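RNA-dependent RNA Polymerase (Bombyx mori cytoplasmic polyhedrosis virus, PDB 6TZ0) catalyses RNA-templated RNA synthesis, making fully conservative plus strands in transcription and complementary minus strands in genome replication. Local coordinates at residues Ser544-Ala549 with Thr711-Ser716; Gly679-Glu684 with Val721-Leu726. All coordinates share one frame; numbering follows the deposited sequence.

Contact 1: Ser544-Ala549 with Thr711-Ser716; sequences SSIDVA and TTAELS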
ATOM      1  N   SER A 544       9.273 -10.282  24.010  1.00 31.75           N
ATOM      2  CA  SER A 544      10.137  -9.394  23.235  1.00 31.75           C
ATOM      3  C   SER A 544       9.335  -8.757  22.112  1.00 31.75           C
ATOM      4  O   SER A 544       9.009  -9.420  21.124  1.00 31.75           O
ATOM      5  CB  SER A 544      11.344 -10.145  22.678  1.00 31.75           C
ATOM      6  OG  SER A 544      12.175  -9.285  21.923  1.00 31.75           O
ATOM      7  N   SER A 545       9.023  -7.472  22.263  1.00 34.99           N
ATOM      8  CA  SER A 545       8.426  -6.680  21.191  1.00 34.99           C
ATOM      9  C   SER A 545       9.520  -5.864  20.507  1.00 34.99           C
ATOM     10  O   SER A 545       9.565  -4.642  20.587  1.00 34.99           O
ATOM     11  CB  SER A 545       7.328  -5.777  21.739  1.00 34.99           C
ATOM     12  OG  SER A 545       6.289  -6.529  22.323  1.00 34.99           O
ATOM     13  N   ILE A 546      10.421  -6.582  19.837  1.00 37.28           N
ATOM     14  CA  ILE A 546      11.573  -5.957  19.198  1.00 37.28           C
ATOM     15  C   ILE A 546      11.111  -5.081  18.036  1.00 37.28           C
ATOM     16  O   ILE A 546      10.248  -5.472  17.239  1.00 37.28           O
ATOM     17  CB  ILE A 546      12.589  -7.033  18.770  1.00 37.28           C
ATOM     18  CG1 ILE A 546      13.822  -6.423  18.104  1.00 37.28           C
ATOM     19  CG2 ILE A 546      11.952  -8.137  17.947  1.00 37.28           C
ATOM     20  CD1 ILE A 546      14.668  -5.642  19.041  1.00 37.28           C
ATOM     21  N   ASP A 547      11.639  -3.862  17.978  1.00 39.43           N
ATOM     22  CA  ASP A 547      11.179  -2.844  17.041  1.00 39.43           C
ATOM     23  C   ASP A 547      12.341  -2.421  16.157  1.00 39.43           C
ATOM     24  O   ASP A 547      13.396  -2.025  16.662  1.00 39.43           O
ATOM     25  CB  ASP A 547      10.612  -1.638  17.789  1.00 39.43           C
ATOM     26  CG  ASP A 547       9.814  -0.709  16.893  1.00 39.43           C
ATOM     27  OD1 ASP A 547       9.652  -1.004  15.691  1.00 39.43           O
ATOM     28  OD2 ASP A 547       9.345   0.329  17.399  1.00 39.43           O
ATOM     29  N   VAL A 548      12.138  -2.489  14.846  1.00 37.58           N
ATOM     30  CA  VAL A 548      13.123  -2.045  13.869  1.00 37.58           C
ATOM     31  C   VAL A 548      12.725  -0.653  13.408  1.00 37.58           C
ATOM     32  O   VAL A 548      11.684  -0.478  12.767  1.00 37.58           O
ATOM     33  CB  VAL A 548      13.213  -3.011  12.679  1.00 37.58           C
ATOM     34  CG1 VAL A 548      14.226  -2.501  11.674  1.00 37.58           C
ATOM     35  CG2 VAL A 548      13.559  -4.408  13.152  1.00 37.58           C
ATOM     36  N   ALA A 549      13.552   0.336  13.726  1.00 35.82           N
ATOM     37  CA  ALA A 549      13.236   1.726  13.421  1.00 35.82           C
ATOM     38  C   ALA A 549      13.481   1.994  11.942  1.00 35.82           C
ATOM     39  O   ALA A 549      14.626   1.971  11.486  1.00 35.82           O
ATOM     40  CB  ALA A 549      14.076   2.657  14.288  1.00 35.82           C
ATOM     41  N   THR A 711      17.829  -1.566  15.826  1.00 38.29           N
ATOM     42  CA  THR A 711      16.762  -2.130  16.635  1.00 38.29           C
ATOM     43  C   THR A 711      16.740  -1.476  18.006  1.00 38.29           C
ATOM     44  O   THR A 711      17.790  -1.221  18.602  1.00 38.29           O
ATOM     45  CB  THR A 711      16.918  -3.649  16.806  1.00 38.29           C
ATOM     46  OG1 THR A 711      18.166  -3.934  17.452  1.00 38.29           O
ATOM     47  CG2 THR A 711      16.864  -4.361  15.466  1.00 38.29           C
ATOM     48  N   THR A 712      15.538  -1.199  18.495  1.00 41.62           N
ATOM     49  CA  THR A 712      15.318  -0.861  19.892  1.00 41.62           C
ATOM     50  C   THR A 712      14.700  -2.082  20.561  1.00 41.62           C
ATOM     51  O   THR A 712      13.678  -2.596  20.097  1.00 41.62           O
ATOM     52  CB  THR A 712      14.408   0.356  20.043  1.00 41.62           C
ATOM     53  OG1 THR A 712      14.992   1.477  19.370  1.00 41.62           O
ATOM     54  CG2 THR A 712      14.237   0.702  21.510  1.00 41.62           C
ATOM     55  N   ALA A 713      15.326  -2.549  21.633  1.00 41.31           N
ATOM     56  CA  ALA A 713      14.938  -3.795  22.285  1.00 41.31           C
ATOM     57  C   ALA A 713      14.097  -3.483  23.513  1.00 41.31           C
ATOM     58  O   ALA A 713      14.630  -3.276  24.604  1.00 41.31           O
ATOM     59  CB  ALA A 713      16.171  -4.609  22.661  1.00 41.31           C
ATOM     60  N   GLU A 714      12.783  -3.464  23.347  1.00 41.87           N
ATOM     61  CA  GLU A 714      11.876  -3.411  24.486  1.00 41.87           C
ATOM     62  C   GLU A 714      11.426  -4.843  24.770  1.00 41.87           C
ATOM     63  O   GLU A 714      10.575  -5.409  24.078  1.00 41.87           O
ATOM     64  CB  GLU A 714      10.734  -2.411  24.267  1.00 41.87           C
ATOM     65  CG  GLU A 714       9.907  -2.519  22.995  1.00 41.87           C
ATOM     66  CD  GLU A 714       8.865  -1.425  22.886  1.00 41.87           C
ATOM     67  OE1 GLU A 714       8.822  -0.554  23.780  1.00 41.87           O
ATOM     68  OE2 GLU A 714       8.085  -1.442  21.911  1.00 41.87           O
ATOM     69  N   LEU A 715      12.048  -5.445  25.773  1.00 35.45           N
ATOM     70  CA  LEU A 715      11.802  -6.828  26.135  1.00 35.45           C
ATOM     71  C   LEU A 715      11.438  -6.891  27.608  1.00 35.45           C
ATOM     72  O   LEU A 715      12.125  -6.311  28.452  1.00 35.45           O
ATOM     73  CB  LEU A 715      13.012  -7.713  25.797  1.00 35.45           C
ATOM     74  CG  LEU A 715      14.374  -7.670  26.484  1.00 35.45           C
ATOM     75  CD1 LEU A 715      15.119  -8.928  26.150  1.00 35.45           C
ATOM     76  CD2 LEU A 715      15.197  -6.470  26.050  1.00 35.45           C
ATOM     77  N   SER A 716      10.339  -7.571  27.905  1.00 34.55           N
ATOM     78  CA  SER A 716       9.704  -7.513  29.207  1.00 34.55           C
ATOM     79  C   SER A 716       9.368  -8.911  29.690  1.00 34.55           C
ATOM     80  O   SER A 716       9.391  -9.885  28.937  1.00 34.55           O
ATOM     81  CB  SER A 716       8.426  -6.669  29.165  1.00 34.55           C
ATOM     82  OG  SER A 716       7.450  -7.271  28.342  1.00 34.55           O
TER

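Contact 2: Gly679-Glu684 with Val721-Leu726; sequences GDDIME and VLLQQL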
ATOM      1  N   GLY A 679       5.576  -7.677   9.009  1.00 35.94           N
ATOM      2  CA  GLY A 679       6.332  -6.677   8.285  1.00 35.94           C
ATOM      3  C   GLY A 679       6.549  -5.494   9.193  1.00 35.94           C
ATOM      4  O   GLY A 679       5.580  -4.826   9.561  1.00 35.94           O
ATOM      5  N   ASP A 680       7.800  -5.282   9.614  1.00 38.61           N
ATOM      6  CA  ASP A 680       8.301  -4.268  10.545  1.00 38.61           C
ATOM      7  C   ASP A 680       7.807  -4.492  11.983  1.00 38.61           C
ATOM      8  O   ASP A 680       8.268  -3.801  12.897  1.00 38.61           O
ATOM      9  CB  ASP A 680       7.963  -2.834  10.091  1.00 38.61           C
ATOM     10  CG  ASP A 680       8.934  -1.798  10.623  1.00 38.61           C
ATOM     11  OD1 ASP A 680       9.945  -2.189  11.234  1.00 38.61           O
ATOM     12  OD2 ASP A 680       8.678  -0.592  10.440  1.00 38.61           O
ATOM     13  N   ASP A 681       6.920  -5.458  12.223  1.00 36.90           N
ATOM     14  CA  ASP A 681       6.454  -5.825  13.558  1.00 36.90           C
ATOM     15  C   ASP A 681       6.853  -7.261  13.839  1.00 36.90           C
ATOM     16  O   ASP A 681       6.285  -8.186  13.255  1.00 36.90           O
ATOM     17  CB  ASP A 681       4.941  -5.674  13.695  1.00 36.90           C
ATOM     18  CG  ASP A 681       4.516  -4.259  13.954  1.00 36.90           C
ATOM     19  OD1 ASP A 681       5.281  -3.514  14.599  1.00 36.90           O
ATOM     20  OD2 ASP A 681       3.405  -3.889  13.522  1.00 36.90           O
ATOM     21  N   ILE A 682       7.802  -7.450  14.744  1.00 33.52           N
ATOM     22  CA  ILE A 682       8.228  -8.770  15.182  1.00 33.52           C
ATOM     23  C   ILE A 682       7.757  -8.934  16.620  1.00 33.52           C
ATOM     24  O   ILE A 682       7.816  -7.986  17.408  1.00 33.52           O
ATOM     25  CB  ILE A 682       9.758  -8.954  15.080  1.00 33.52           C
ATOM     26  CG1 ILE A 682      10.290  -8.561  13.707  1.00 33.52           C
ATOM     27  CG2 ILE A 682      10.169 -10.390  15.350  1.00 33.52           C
ATOM     28  CD1 ILE A 682      10.915  -7.180  13.662  1.00 33.52           C
ATOM     29  N   MET A 683       7.266 -10.123  16.956  1.00 32.07           N
ATOM     30  CA  MET A 683       6.856 -10.442  18.321  1.00 32.07           C
ATOM     31  C   MET A 683       7.471 -11.779  18.717  1.00 32.07           C
ATOM     32  O   MET A 683       6.978 -12.828  18.309  1.00 32.07           O
ATOM     33  CB  MET A 683       5.343 -10.490  18.432  1.00 32.07           C
ATOM     34  CG  MET A 683       4.860 -10.747  19.826  1.00 32.07           C
ATOM     35  SD  MET A 683       3.078 -10.846  19.944  1.00 32.07           S
ATOM     36  CE  MET A 683       2.787 -12.457  19.242  1.00 32.07           C
ATOM     37  N   GLU A 684       8.519 -11.748  19.528  1.00 32.70           N
ATOM     38  CA  GLU A 684       9.228 -12.950  19.942  1.00 32.70           C
ATOM     39  C   GLU A 684       8.846 -13.332  21.363  1.00 32.70           C
ATOM     40  O   GLU A 684       8.777 -12.480  22.251  1.00 32.70           O
ATOM     41  CB  GLU A 684      10.736 -12.737  19.855  1.00 32.70           C
ATOM     42  CG  GLU A 684      11.231 -12.540  18.449  1.00 32.70           C
ATOM     43  CD  GLU A 684      12.697 -12.205  18.404  1.00 32.70           C
ATOM     44  OE1 GLU A 684      13.282 -11.953  19.475  1.00 32.70           O
ATOM     45  OE2 GLU A 684      13.274 -12.194  17.300  1.00 32.70           O
ATOM     46  N   VAL A 721       3.521  -6.340  22.779  1.00 31.52           N
ATOM     47  CA  VAL A 721       2.878  -5.434  21.830  1.00 31.52           C
ATOM     48  C   VAL A 721       2.899  -6.086  20.456  1.00 31.52           C
ATOM     49  O   VAL A 721       3.956  -6.518  19.990  1.00 31.52           O
ATOM     50  CB  VAL A 721       3.585  -4.065  21.748  1.00 31.52           C
ATOM     51  CG1 VAL A 721       2.790  -3.115  20.879  1.00 31.52           C
ATOM     52  CG2 VAL A 721       3.839  -3.461  23.108  1.00 31.52           C
ATOM     53  N   LEU A 722       1.746  -6.132  19.797  1.00 31.83           N
ATOM     54  CA  LEU A 722       1.719  -6.487  18.386  1.00 31.83           C
ATOM     55  C   LEU A 722       0.541  -5.793  17.729  1.00 31.83           C
ATOM     56  O   LEU A 722      -0.584  -5.892  18.226  1.00 31.83           O
ATOM     57  CB  LEU A 722       1.620  -8.000  18.181  1.00 31.83           C
ATOM     58  CG  LEU A 722       1.750  -8.459  16.730  1.00 31.83           C
ATOM     59  CD1 LEU A 722       3.121  -8.094  16.207  1.00 31.83           C
ATOM     60  CD2 LEU A 722       1.508  -9.941  16.611  1.00 31.83           C
ATOM     61  N   LEU A 723       0.823  -5.098  16.618  1.00 32.85           N
ATOM     62  CA  LEU A 723      -0.169  -4.426  15.770  1.00 32.85           C
ATOM     63  C   LEU A 723      -0.970  -3.383  16.544  1.00 32.85           C
ATOM     64  O   LEU A 723      -2.188  -3.279  16.387  1.00 32.85           O
ATOM     65  CB  LEU A 723      -1.097  -5.433  15.091  1.00 32.85           C
ATOM     66  CG  LEU A 723      -0.397  -6.377  14.119  1.00 32.85           C
ATOM     67  CD1 LEU A 723      -1.372  -7.403  13.573  1.00 32.85           C
ATOM     68  CD2 LEU A 723       0.240  -5.581  13.010  1.00 32.85           C
ATOM     69  N   GLN A 724      -0.261  -2.611  17.377  1.00 34.89           N
ATOM     70  CA  GLN A 724      -0.818  -1.566  18.246  1.00 34.89           C
ATOM     71  C   GLN A 724      -1.903  -2.101  19.179  1.00 34.89           C
ATOM     72  O   GLN A 724      -2.893  -1.427  19.458  1.00 34.89           O
ATOM     73  CB  GLN A 724      -1.333  -0.371  17.439  1.00 34.89           C
ATOM     74  CG  GLN A 724      -0.256   0.350  16.655  1.00 34.89           C
ATOM     75  CD  GLN A 724       0.826   0.932  17.541  1.00 34.89           C
ATOM     76  OE1 GLN A 724       0.559   1.426  18.634  1.00 34.89           O
ATOM     77  NE2 GLN A 724       2.064   0.881  17.066  1.00 34.89           N
ATOM     78  N   GLN A 725      -1.716  -3.325  19.661  1.00 31.46           N
ATOM     79  CA  GLN A 725      -2.569  -3.923  20.681  1.00 31.46           C
ATOM     80  C   GLN A 725      -1.668  -4.416  21.798  1.00 31.46           C
ATOM     81  O   GLN A 725      -0.869  -5.333  21.597  1.00 31.46           O
ATOM     82  CB  GLN A 725      -3.420  -5.048  20.101  1.00 31.46           C
ATOM     83  CG  GLN A 725      -4.601  -4.533  19.310  1.00 31.46           C
ATOM     84  CD  GLN A 725      -5.332  -5.617  18.561  1.00 31.46           C
ATOM     85  OE1 GLN A 725      -4.828  -6.721  18.393  1.00 31.46           O
ATOM     86  NE2 GLN A 725      -6.550  -5.319  18.140  1.00 31.46           N
ATOM     87  N   LEU A 726      -1.785  -3.796  22.964  1.00 28.44           N
ATOM     88  CA  LEU A 726      -0.940  -4.090  24.110  1.00 28.44           C
ATOM     89  C   LEU A 726      -1.633  -5.090  25.022  1.00 28.44           C
ATOM     90  O   LEU A 726      -2.790  -4.893  25.398  1.00 28.44           O
ATOM     91  CB  LEU A 726      -0.613  -2.810  24.879  1.00 28.44           C
ATOM     92  CG  LEU A 726       0.164  -2.920  26.185  1.00 28.44           C
ATOM     93  CD1 LEU A 726       1.494  -3.563  25.972  1.00 28.44           C
ATOM     94  CD2 LEU A 726       0.350  -1.552  26.792  1.00 28.44           C
TER

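Contact 1: Ser544-Ala549 with Thr711-Ser716
D547 and T712 form an antiparallel hydrogen-bonded pair, flanked by the non-hydrogen-bonded pair V548–T711, and beyond I546 and A713 the ladder resumes at S544–L715. T712 N donates to D547 O (2.9 Å) and D547 N returns the bond to T712 O (3.2 Å). A third bond, S545 N to E714 O (3.2 Å), is more bent, 140° at the hydrogen, and sits where both chains depart from regular strand geometry. I546 closes that irregular patch: with CG1 anti to the backbone N (chi1 -180°), its CD1 reaches across to T711 CB and to A713 CA, each 3.7 Å away. Beside it V548 CG2 meets T711 CG2 at 4.0 Å, and the same face carries I682 of the next strand. On the other face lie D547 and T712. E714 CG borders the carbonyl oxygen of S545, to one side of the peptide plane, and E714 OE2 ends 5.0 Å from D547 OD2, so like charges come near without touching. Strand 541-548, which carries the magnesium-binding D547, is motif A of the polymerase palm; its partner 711-716, following helix 690-705, is the edge strand of motif D, completing the antiparallel palm sheet.

Contact 2: Gly679-Glu684 with Val721-Leu726
Motif C, the GDD turn of the polymerase palm, meets here the hairpin that follows the palm sheet in the chain, probably the counterpart of motif E, the hairpin called the primer grip in related polymerases. In this hairpin L722 and Q725 exchange backbone hydrogen bonds, L722 N to Q725 O (3.3 Å) and Q725 N to L722 O (3.2 Å), around a two-residue turn in which L723 and Q724 both have left-handed helical backbone angles. No hydrogen bond crosses to 679-684, so the join is made by side chains. D681, just before strand 682-687, and M683 within it both point at the hairpin, whereas I682 between them turns to the neighbouring strand 541-548. L722 fills the step between the two: its CD1 branch touches D681 CB (3.9 Å) and M683 CB (4.0 Å). M683 leaves the backbone with CG anti to N (chi1 -177°), runs extended to sulfur, then bends at chi3 (75°). It thereby crosses L722 at about a right angle, and M532 of helix 530-535 packs on both. Nearer the magnesium-binding end, the carboxylate of D681 is bordered by a leucine methyl, D681 OD2 lying 3.6 Å from L723 CD2. At the buried end, M683 SD lies against L722 CB at 3.7 Å, while M683 CE rests on L722 CD2 at 3.9 Å.

Strands 541-548 and 682-687 are neighbours in the palm sheet, so contact 1 and contact 2, with centres about 9 Å apart, share a seam. S544 N bonds to E684 O (2.9 Å), and I546 CG2 packs on I682 CB (3.7 Å). A second tie bypasses motif C: V721 N donates to S545 OG (2.8 Å), joining the hairpin directly to motif A. The magnesium ligands gather at one end of this seam. The nearest atoms of the D547 and D681 side chains are about 5 Å apart, and those of the V548 and D680 side chains about 4 Å. No metal is bound to this chain in the model, yet D547, V548, D680 and D681 are magnesium-binding residues seen in structural work on this polymerase.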